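Local coordinates for lipoprotein (Bacteroides vulgatus, PDB 3U6G) that is of unknown function but, as an immunoglobulin-like, PLAT/LH2 and C2-like lipoprotein, may bind calcium, at residues I9-I14 with I96-V101; G76-I81 with N113-T118; A32-P37 with N68-T73. One frame throughout, in Å; residues are numbered along the deposited sequence.

Contact 1: residues I9-I14 with I96-V101; sequences IHKIVI and IDDKEV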
loop_
_atom_site.group_PDB
_atom_site.type_symbol
_atom_site.label_atom_id
_atom_site.label_comp_id
_atom_site.label_asym_id
_atom_site.label_seq_id
_atom_site.Cartn_x
_atom_site.Cartn_y
_atom_site.Cartn_z
ATOM N N ILE A 9 -17.275 -5.737 -4.562
ATOM C CA ILE A 9 -16.938 -4.375 -4.173
ATOM C C ILE A 9 -16.127 -4.440 -2.878
ATOM O O ILE A 9 -16.633 -4.825 -1.827
ATOM C CB ILE A 9 -18.179 -3.467 -4.027
ATOM C CG1 ILE A 9 -18.890 -3.302 -5.377
ATOM C CG2 ILE A 9 -17.771 -2.094 -3.492
ATOM C CD1 ILE A 9 -20.199 -2.512 -5.292
ATOM N N HIS A 10 -14.843 -4.113 -2.997
ATOM C CA HIS A 10 -13.960 -4.032 -1.840
ATOM C C HIS A 10 -14.013 -2.614 -1.305
ATOM O O HIS A 10 -14.126 -1.641 -2.074
ATOM C CB HIS A 10 -12.525 -4.413 -2.219
ATOM C CG HIS A 10 -12.390 -5.842 -2.608
ATOM N ND1 HIS A 10 -11.568 -6.726 -1.943
ATOM C CD2 HIS A 10 -13.047 -6.568 -3.542
ATOM C CE1 HIS A 10 -11.719 -7.930 -2.454
ATOM N NE2 HIS A 10 -12.614 -7.861 -3.426
ATOM N N LYS A 11 -13.925 -2.494 0.017
ATOM C CA LYS A 11 -14.007 -1.191 0.647
ATOM C C LYS A 11 -13.110 -1.120 1.862
ATOM O O LYS A 11 -12.983 -2.103 2.590
ATOM C CB LYS A 11 -15.463 -0.917 1.060
ATOM C CG LYS A 11 -15.690 0.437 1.713
ATOM C CD LYS A 11 -17.143 0.879 1.678
ATOM C CE LYS A 11 -18.015 0.022 2.526
ATOM N NZ LYS A 11 -19.394 0.624 2.612
ATOM N N ILE A 12 -12.550 0.067 2.095
ATOM C CA ILE A 12 -11.846 0.393 3.319
ATOM C C ILE A 12 -12.480 1.621 3.945
ATOM O O ILE A 12 -12.706 2.615 3.284
ATOM C CB ILE A 12 -10.353 0.707 3.030
ATOM C CG1 ILE A 12 -9.628 -0.551 2.553
ATOM C CG2 ILE A 12 -9.655 1.337 4.249
ATOM C CD1 ILE A 12 -9.276 -1.544 3.622
ATOM N N VAL A 13 -12.764 1.523 5.235
ATOM C CA VAL A 13 -13.219 2.652 6.019
ATOM C C VAL A 13 -12.181 2.941 7.086
ATOM O O VAL A 13 -11.708 2.027 7.749
ATOM C CB VAL A 13 -14.566 2.352 6.706
ATOM C CG1 VAL A 13 -14.906 3.478 7.719
ATOM C CG2 VAL A 13 -15.657 2.215 5.671
ATOM N N ILE A 14 -11.821 4.217 7.239
ATOM C CA ILE A 14 -10.890 4.636 8.286
ATOM C C ILE A 14 -11.566 5.651 9.192
ATOM O O ILE A 14 -12.192 6.603 8.714
ATOM C CB ILE A 14 -9.600 5.260 7.695
ATOM C CG1 ILE A 14 -8.938 4.270 6.731
ATOM C CG2 ILE A 14 -8.654 5.655 8.807
ATOM C CD1 ILE A 14 -7.844 4.852 5.881
ATOM N N ILE A 96 -15.827 -6.737 1.855
ATOM C CA ILE A 96 -16.188 -7.145 0.515
ATOM C C ILE A 96 -17.709 -7.285 0.467
ATOM O O ILE A 96 -18.302 -8.042 1.253
ATOM C CB ILE A 96 -15.531 -8.491 0.100
ATOM C CG1 ILE A 96 -14.013 -8.430 0.270
ATOM C CG2 ILE A 96 -15.883 -8.858 -1.357
ATOM C CD1 ILE A 96 -13.318 -9.732 -0.044
ATOM N N ASP A 97 -18.345 -6.540 -0.434
ATOM C CA ASP A 97 -19.814 -6.536 -0.556
ATOM C C ASP A 97 -20.488 -6.367 0.811
ATOM O O ASP A 97 -21.419 -7.096 1.152
ATOM C CB ASP A 97 -20.305 -7.813 -1.228
ATOM C CG ASP A 97 -19.816 -7.948 -2.657
ATOM O OD1 ASP A 97 -19.627 -6.919 -3.347
ATOM O OD2 ASP A 97 -19.642 -9.101 -3.090
ATOM N N ASP A 98 -20.002 -5.389 1.575
ATOM C CA ASP A 98 -20.561 -4.992 2.884
ATOM C C ASP A 98 -20.305 -5.950 4.034
ATOM O O ASP A 98 -20.664 -5.640 5.164
ATOM C CB ASP A 98 -22.070 -4.704 2.820
ATOM C CG ASP A 98 -22.441 -3.651 1.774
ATOM O OD1 ASP A 98 -21.763 -2.609 1.690
ATOM O OD2 ASP A 98 -23.444 -3.857 1.056
ATOM N N LYS A 99 -19.651 -7.077 3.771
ATOM C CA LYS A 99 -19.235 -7.980 4.830
ATOM C C LYS A 99 -17.837 -7.578 5.306
ATOM O O LYS A 99 -16.931 -7.396 4.493
ATOM C CB LYS A 99 -19.205 -9.417 4.332
ATOM C CG LYS A 99 -18.787 -10.431 5.383
ATOM C CD LYS A 99 -18.823 -11.851 4.842
ATOM C CE LYS A 99 -18.367 -12.876 5.874
ATOM N NZ LYS A 99 -18.541 -14.270 5.367
ATOM N N GLU A 100 -17.667 -7.453 6.622
ATOM C CA GLU A 100 -16.376 -7.127 7.189
ATOM C C GLU A 100 -15.479 -8.339 7.064
ATOM O O GLU A 100 -15.849 -9.427 7.508
ATOM C CB GLU A 100 -16.503 -6.695 8.655
ATOM C CG GLU A 100 -15.149 -6.471 9.319
ATOM C CD GLU A 100 -15.235 -5.916 10.728
ATOM O OE1 GLU A 100 -16.180 -5.161 11.053
ATOM O OE2 GLU A 100 -14.322 -6.218 11.504
ATOM N N VAL A 101 -14.297 -8.154 6.468
ATOM C CA VAL A 101 -13.380 -9.268 6.298
ATOM C C VAL A 101 -12.110 -9.157 7.142
ATOM O O VAL A 101 -11.522 -10.173 7.488
ATOM C CB VAL A 101 -13.069 -9.542 4.817
ATOM C CG1 VAL A 101 -14.336 -9.994 4.097
ATOM C CG2 VAL A 101 -12.448 -8.339 4.141
HETATM O O HOH W 1 -18.066 -3.510 0.394
HETATM O O HOH W 2 -20.445 -1.510 3.648
#
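The carbonyl oxygen of I9 takes two hydrogen bonds, one from the backbone N of D97 and one from a water that also accepts from the backbone N of D98. D97 N donates to I9 O at 2.8 Å, nearly straight at 167°. The CA of I96 adds a C-H...O contact from 3.3 Å to I9 O. D97 answers in the other direction with its side chain. CG lies beside its own backbone N (chi1 -64°), which brings OD1 to the I9 N-H at 2.9 Å from I9 N, met from above the carboxylate plane. I9 is therefore held at both its N and its O by one residue.

On the neighbouring pair, the side chains of H10 and I96 run alongside each other, pointing the same way. I96 CG1 lies over one face of the imidazole, 3.8 Å from the ring centroid, a CH-pi contact offset toward the rim, and I96 CD1 comes to 3.4 Å from H10 CE1. Both ring nitrogens are bonded elsewhere, ND1 to T123 OG1 and NE2 to the backbone O of Q6, which fixes the rotation of the ring under the isoleucine. Toward solvent, K11 NZ and D98 OD1 stay 4.1 Å apart and share a water instead of a direct salt bridge; K11 also makes a cation-pi contact with Y95.

The type I' beta turn I96-K99 closes the hairpin of strands 87-96 and 99-109, and its first residues dock against I9 and H10 at the start of strand 10-18 in an antiparallel immunoglobulin-like fold.

Contact 2: residues G76-I81 with N113-T118; sequences GSVSSI and NTLIET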
loop_
_atom_site.group_PDB
_atom_site.type_symbol
_atom_site.label_atom_id
_atom_site.label_comp_id
_atom_site.label_asym_id
_atom_site.label_seq_id
_atom_site.Cartn_x
_atom_site.Cartn_y
_atom_site.Cartn_z
ATOM N N GLY A 76 -0.762 2.645 6.168
ATOM C CA GLY A 76 -0.772 3.939 6.805
ATOM C C GLY A 76 0.421 4.221 7.687
ATOM O O GLY A 76 1.121 3.319 8.129
ATOM N N SER A 77 0.627 5.511 7.917
ATOM C CA SER A 77 1.607 5.937 8.902
ATOM C C SER A 77 0.977 6.935 9.838
ATOM O O SER A 77 0.104 7.727 9.469
ATOM C CB SER A 77 2.852 6.553 8.263
ATOM O OG SER A 77 2.534 7.790 7.674
ATOM N N VAL A 78 1.418 6.847 11.084
ATOM C CA VAL A 78 0.978 7.716 12.150
ATOM C C VAL A 78 2.230 8.291 12.770
ATOM O O VAL A 78 3.127 7.545 13.137
ATOM C CB VAL A 78 0.183 6.931 13.216
ATOM C CG1 VAL A 78 -0.165 7.827 14.405
ATOM C CG2 VAL A 78 -1.074 6.324 12.585
ATOM N N SER A 79 2.294 9.617 12.872
ATOM C CA SER A 79 3.468 10.262 13.427
ATOM C C SER A 79 3.103 11.434 14.327
ATOM O O SER A 79 2.033 12.029 14.192
ATOM C CB SER A 79 4.391 10.719 12.301
ATOM O OG SER A 79 3.727 11.643 11.455
ATOM N N SER A 80 4.009 11.756 15.248
ATOM C CA SER A 80 3.815 12.867 16.184
ATOM C C SER A 80 5.137 13.274 16.811
ATOM O O SER A 80 5.980 12.418 17.107
ATOM C CB SER A 80 2.813 12.509 17.293
ATOM O OG SER A 80 2.629 13.610 18.180
ATOM N N ILE A 81 5.318 14.584 16.977
ATOM C CA ILE A 81 6.433 15.137 17.754
ATOM C C ILE A 81 5.932 15.826 19.028
ATOM O O ILE A 81 6.685 16.554 19.676
ATOM C CB ILE A 81 7.260 16.164 16.937
ATOM C CG1 ILE A 81 6.355 17.285 16.388
ATOM C CG2 ILE A 81 8.015 15.450 15.829
ATOM C CD1 ILE A 81 7.106 18.553 15.991
ATOM N N ASN A 113 9.167 11.113 23.126
ATOM C CA ASN A 113 10.039 10.895 21.989
ATOM C C ASN A 113 9.216 11.010 20.716
ATOM O O ASN A 113 7.984 11.005 20.758
ATOM C CB ASN A 113 10.676 9.499 22.036
ATOM C CG ASN A 113 11.574 9.304 23.239
ATOM O OD1 ASN A 113 12.461 10.118 23.508
ATOM N ND2 ASN A 113 11.356 8.213 23.968
ATOM N N THR A 114 9.906 11.108 19.588
ATOM C CA THR A 114 9.284 11.109 18.274
ATOM C C THR A 114 8.472 9.831 18.099
ATOM O O THR A 114 8.983 8.746 18.401
ATOM C CB THR A 114 10.383 11.145 17.194
ATOM O OG1 THR A 114 11.393 12.090 17.574
ATOM C CG2 THR A 114 9.815 11.521 15.845
ATOM N N LEU A 115 7.241 9.941 17.608
ATOM C CA LEU A 115 6.400 8.761 17.360
ATOM C C LEU A 115 6.269 8.548 15.854
ATOM O O LEU A 115 5.889 9.462 15.135
ATOM C CB LEU A 115 5.014 8.944 17.984
ATOM C CG LEU A 115 4.035 7.754 17.940
ATOM C CD1 LEU A 115 3.168 7.731 19.188
ATOM C CD2 LEU A 115 3.146 7.749 16.698
ATOM N N ILE A 116 6.632 7.350 15.405
ATOM C CA ILE A 116 6.427 6.924 14.026
ATOM C C ILE A 116 5.952 5.476 14.050
ATOM O O ILE A 116 6.685 4.579 14.492
ATOM C CB ILE A 116 7.721 7.073 13.161
ATOM C CG1 ILE A 116 7.579 6.326 11.828
ATOM C CG2 ILE A 116 8.953 6.573 13.918
ATOM C CD1 ILE A 116 6.395 6.762 10.998
ATOM N N GLU A 117 4.730 5.243 13.579
ATOM C CA GLU A 117 4.200 3.898 13.543
ATOM C C GLU A 117 3.537 3.677 12.199
ATOM O O GLU A 117 3.133 4.628 11.543
ATOM C CB GLU A 117 3.187 3.692 14.662
ATOM C CG GLU A 117 3.752 3.963 16.054
ATOM C CD GLU A 117 4.741 2.909 16.524
ATOM O OE1 GLU A 117 4.771 1.801 15.951
ATOM O OE2 GLU A 117 5.466 3.180 17.503
ATOM N N THR A 118 3.437 2.419 11.794
ATOM C CA THR A 118 2.810 2.090 10.520
ATOM C C THR A 118 1.813 0.957 10.705
ATOM O O THR A 118 1.861 0.216 11.693
ATOM C CB THR A 118 3.874 1.715 9.454
ATOM O OG1 THR A 118 4.565 0.508 9.827
ATOM C CG2 THR A 118 4.863 2.854 9.259
#
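V78 and S80 pair with E117 and L115 in a regular antiparallel ladder between strands 71-80 and 115-122, toward one end of the beta fold. The strand axes run 4.6 Å apart at their closest, with chain directions 171° from each other. Two hydrogen-bonded pairs carry the ladder. V78 and E117 exchange bonds through N and O in both directions, each 2.8 Å from donor N to acceptor O. S80 and L115 do the same, with L115 N to S80 O at 2.8 Å and a more bent return bond from S80 N to L115 O. Of the non-hydrogen-bonded pairs, S79-I116 lies between them and S77-T118 beyond V78-E117; both bring the CA atoms close, and C-H...O contacts fill in, such as S79 CA to L115 O at 3.1 Å.

On the face bearing V78, S80, L115 and E117, V78 and L115 lie side by side. L115 carries CG opposite its own N (chi1 -174°), which sends CD2 diagonally across the ladder to V78, where it meets CG1 at 4.0 Å and sits 3.6 Å from V78 O. F23, T110 and Y108 pack against this face, and S80 OG is bonded to S22 O. The face with S77, S79, I116 and T118 is turned toward the second subunit, where S77 packs on A32 and T118 on F71 of that other chain.

The chemistry is thus mostly backbone: the main-chain bonds set the register, a single aliphatic pair joins the side chains on one face, and on the other the short side chains of S77 and T118 probably allow close packing by the second subunit.

Contact 3: residues A32-P37 with N68-T73; sequences ADKGGP and NAFFMT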
loop_
_atom_site.group_PDB
_atom_site.type_symbol
_atom_site.label_atom_id
_atom_site.label_comp_id
_atom_site.label_asym_id
_atom_site.label_seq_id
_atom_site.Cartn_x
_atom_site.Cartn_y
_atom_site.Cartn_z
ATOM N N ALA A 32 -6.573 -4.476 -6.851
ATOM C CA ALA A 32 -6.334 -5.123 -8.117
ATOM C C ALA A 32 -7.565 -5.820 -8.628
ATOM O O ALA A 32 -8.349 -6.363 -7.852
ATOM C CB ALA A 32 -5.214 -6.156 -7.969
ATOM N N ASP A 33 -7.706 -5.794 -9.943
ATOM C CA ASP A 33 -8.604 -6.686 -10.650
ATOM C C ASP A 33 -7.780 -7.491 -11.669
ATOM O O ASP A 33 -6.547 -7.368 -11.727
ATOM C CB ASP A 33 -9.815 -5.930 -11.231
ATOM C CG ASP A 33 -9.453 -4.904 -12.287
ATOM O OD1 ASP A 33 -8.570 -5.167 -13.136
ATOM O OD2 ASP A 33 -10.069 -3.809 -12.294
ATOM N N LYS A 34 -8.447 -8.348 -12.439
ATOM C CA LYS A 34 -7.727 -9.270 -13.312
ATOM C C LYS A 34 -6.962 -8.563 -14.445
ATOM O O LYS A 34 -6.095 -9.171 -15.075
ATOM C CB LYS A 34 -8.673 -10.339 -13.881
ATOM C CG LYS A 34 -9.074 -11.444 -12.894
ATOM C CD LYS A 34 -7.946 -12.460 -12.673
ATOM C CE LYS A 34 -8.434 -13.757 -12.051
ATOM N NZ LYS A 34 -9.414 -13.558 -10.954
ATOM N N GLY A 35 -7.272 -7.287 -14.691
ATOM C CA GLY A 35 -6.615 -6.507 -15.726
ATOM C C GLY A 35 -5.638 -5.429 -15.301
ATOM O O GLY A 35 -5.000 -4.820 -16.146
ATOM N N GLY A 36 -5.534 -5.158 -14.010
ATOM C CA GLY A 36 -4.691 -4.085 -13.539
ATOM C C GLY A 36 -5.075 -3.523 -12.185
ATOM O O GLY A 36 -5.947 -4.074 -11.490
ATOM N N PRO A 37 -4.437 -2.411 -11.814
ATOM C CA PRO A 37 -4.825 -1.740 -10.585
ATOM C C PRO A 37 -6.312 -1.403 -10.590
ATOM O O PRO A 37 -6.879 -1.051 -11.628
ATOM C CB PRO A 37 -3.941 -0.490 -10.560
ATOM C CG PRO A 37 -2.720 -0.864 -11.367
ATOM C CD PRO A 37 -3.243 -1.796 -12.437
ATOM N N ASN A 68 -15.288 -5.552 -9.807
ATOM C CA ASN A 68 -14.354 -6.486 -10.430
ATOM C C ASN A 68 -13.114 -6.753 -9.589
ATOM O O ASN A 68 -12.323 -7.624 -9.931
ATOM C CB ASN A 68 -13.905 -5.968 -11.794
ATOM C CG ASN A 68 -15.058 -5.742 -12.743
ATOM O OD1 ASN A 68 -16.046 -6.487 -12.729
ATOM N ND2 ASN A 68 -14.957 -4.684 -13.554
ATOM N N ALA A 69 -12.937 -6.010 -8.507
ATOM C CA ALA A 69 -11.726 -6.140 -7.712
ATOM C C ALA A 69 -11.709 -7.446 -6.951
ATOM O O ALA A 69 -12.768 -7.958 -6.571
ATOM C CB ALA A 69 -11.586 -4.963 -6.757
ATOM N N PHE A 70 -10.506 -7.999 -6.745
ATOM C CA PHE A 70 -10.366 -9.196 -5.910
ATOM C C PHE A 70 -9.487 -8.956 -4.698
ATOM O O PHE A 70 -9.310 -9.854 -3.893
ATOM C CB PHE A 70 -9.900 -10.419 -6.708
ATOM C CG PHE A 70 -8.580 -10.239 -7.399
ATOM C CD1 PHE A 70 -7.407 -10.210 -6.661
ATOM C CD2 PHE A 70 -8.501 -10.087 -8.775
ATOM C CE1 PHE A 70 -6.176 -10.057 -7.277
ATOM C CE2 PHE A 70 -7.265 -9.943 -9.390
ATOM C CZ PHE A 70 -6.114 -9.891 -8.638
ATOM N N PHE A 71 -8.988 -7.731 -4.535
ATOM C CA PHE A 71 -8.063 -7.376 -3.484
ATOM C C PHE A 71 -8.013 -5.868 -3.329
ATOM O O PHE A 71 -8.065 -5.144 -4.317
ATOM C CB PHE A 71 -6.678 -7.875 -3.863
ATOM C CG PHE A 71 -5.606 -7.618 -2.837
ATOM C CD1 PHE A 71 -5.653 -8.213 -1.586
ATOM C CD2 PHE A 71 -4.516 -6.824 -3.153
ATOM C CE1 PHE A 71 -4.652 -7.995 -0.641
ATOM C CE2 PHE A 71 -3.492 -6.601 -2.214
ATOM C CZ PHE A 71 -3.563 -7.202 -0.957
HETATM N N MSE A 72 -7.896 -5.409 -2.080
HETATM C CA MSE A 72 -7.725 -4.006 -1.759
HETATM C C MSE A 72 -6.878 -3.931 -0.493
HETATM O O MSE A 72 -6.999 -4.776 0.383
HETATM C CB MSE A 72 -9.078 -3.293 -1.568
HETATM C CG MSE A 72 -9.099 -1.677 -1.637
HETATM SE SE MSE A 72 -10.762 -1.103 -1.135
HETATM C CE MSE A 72 -10.592 0.662 -1.879
ATOM N N THR A 73 -6.003 -2.937 -0.446
ATOM C CA THR A 73 -5.041 -2.732 0.647
ATOM C C THR A 73 -5.018 -1.293 1.103
ATOM O O THR A 73 -5.215 -0.389 0.285
ATOM C CB THR A 73 -3.601 -2.996 0.167
ATOM O OG1 THR A 73 -3.305 -2.182 -0.986
ATOM C CG2 THR A 73 -3.424 -4.443 -0.180
HETATM O O HOH W 3 -12.373 -3.283 -13.665
HETATM O O HOH W 4 -11.282 -9.108 -11.936
#
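A32 and F70 make the tight part of this contact. The backbone O of A32 accepts from F70 N at 2.9 Å, and A32 N gives a bond of 3.0 Å to F71 O, tilted well out of the carbonyl plane. F70 then folds back over its partner: its ring carbon CG is wedged between the backbone N and the carbonyl carbon (chi1 59°), which lays one ring face over A32 O, 3.8 Å above the plane. From there CZ reaches A32 CB at 3.9 Å, while CE2 presses on D33 C at 3.4 Å and the K34 N sits at the ring edge. S77 of the second subunit packs against F70 as well. With an alanine here, the A32 carbonyl would probably lose the ring lying over it, and A32 CB and the D33-K34 peptide their aromatic neighbour.

The other end is looser and wet. D33 and N68 touch directly through D33 CB, 3.3 Å from N68 O, but their polar ends meet through water: one joins D33 OD2 to N68 ND2, and a second links K34 N to N68 O.

D33 OD1 also accepts from G35 N at 2.9 Å, an Asx turn set in the type I beta turn from D33 to G36, where strand 24-33 turns back into strand 36-41.

Each contact mixes buried and exposed residues, but their chemistry differs. Contact 2 is regular strand pairing, whereas contacts 1 and 3 sit where strands meet turns and complete their bonding with waters and aspartates. Contacts 2 and 3 share strand 71-80, their centres about 29 Å apart on opposite sides of the chain's centre, and both touch the second subunit: the two contacts meet one another's copies across the dimer. Contact 1 touches no other protein chain of the assembly. It does meet contact 3, H10 CE1 lying 3.3 Å from F70 C, so the imidazole that carries I96 also packs against the F70-F71 backbone.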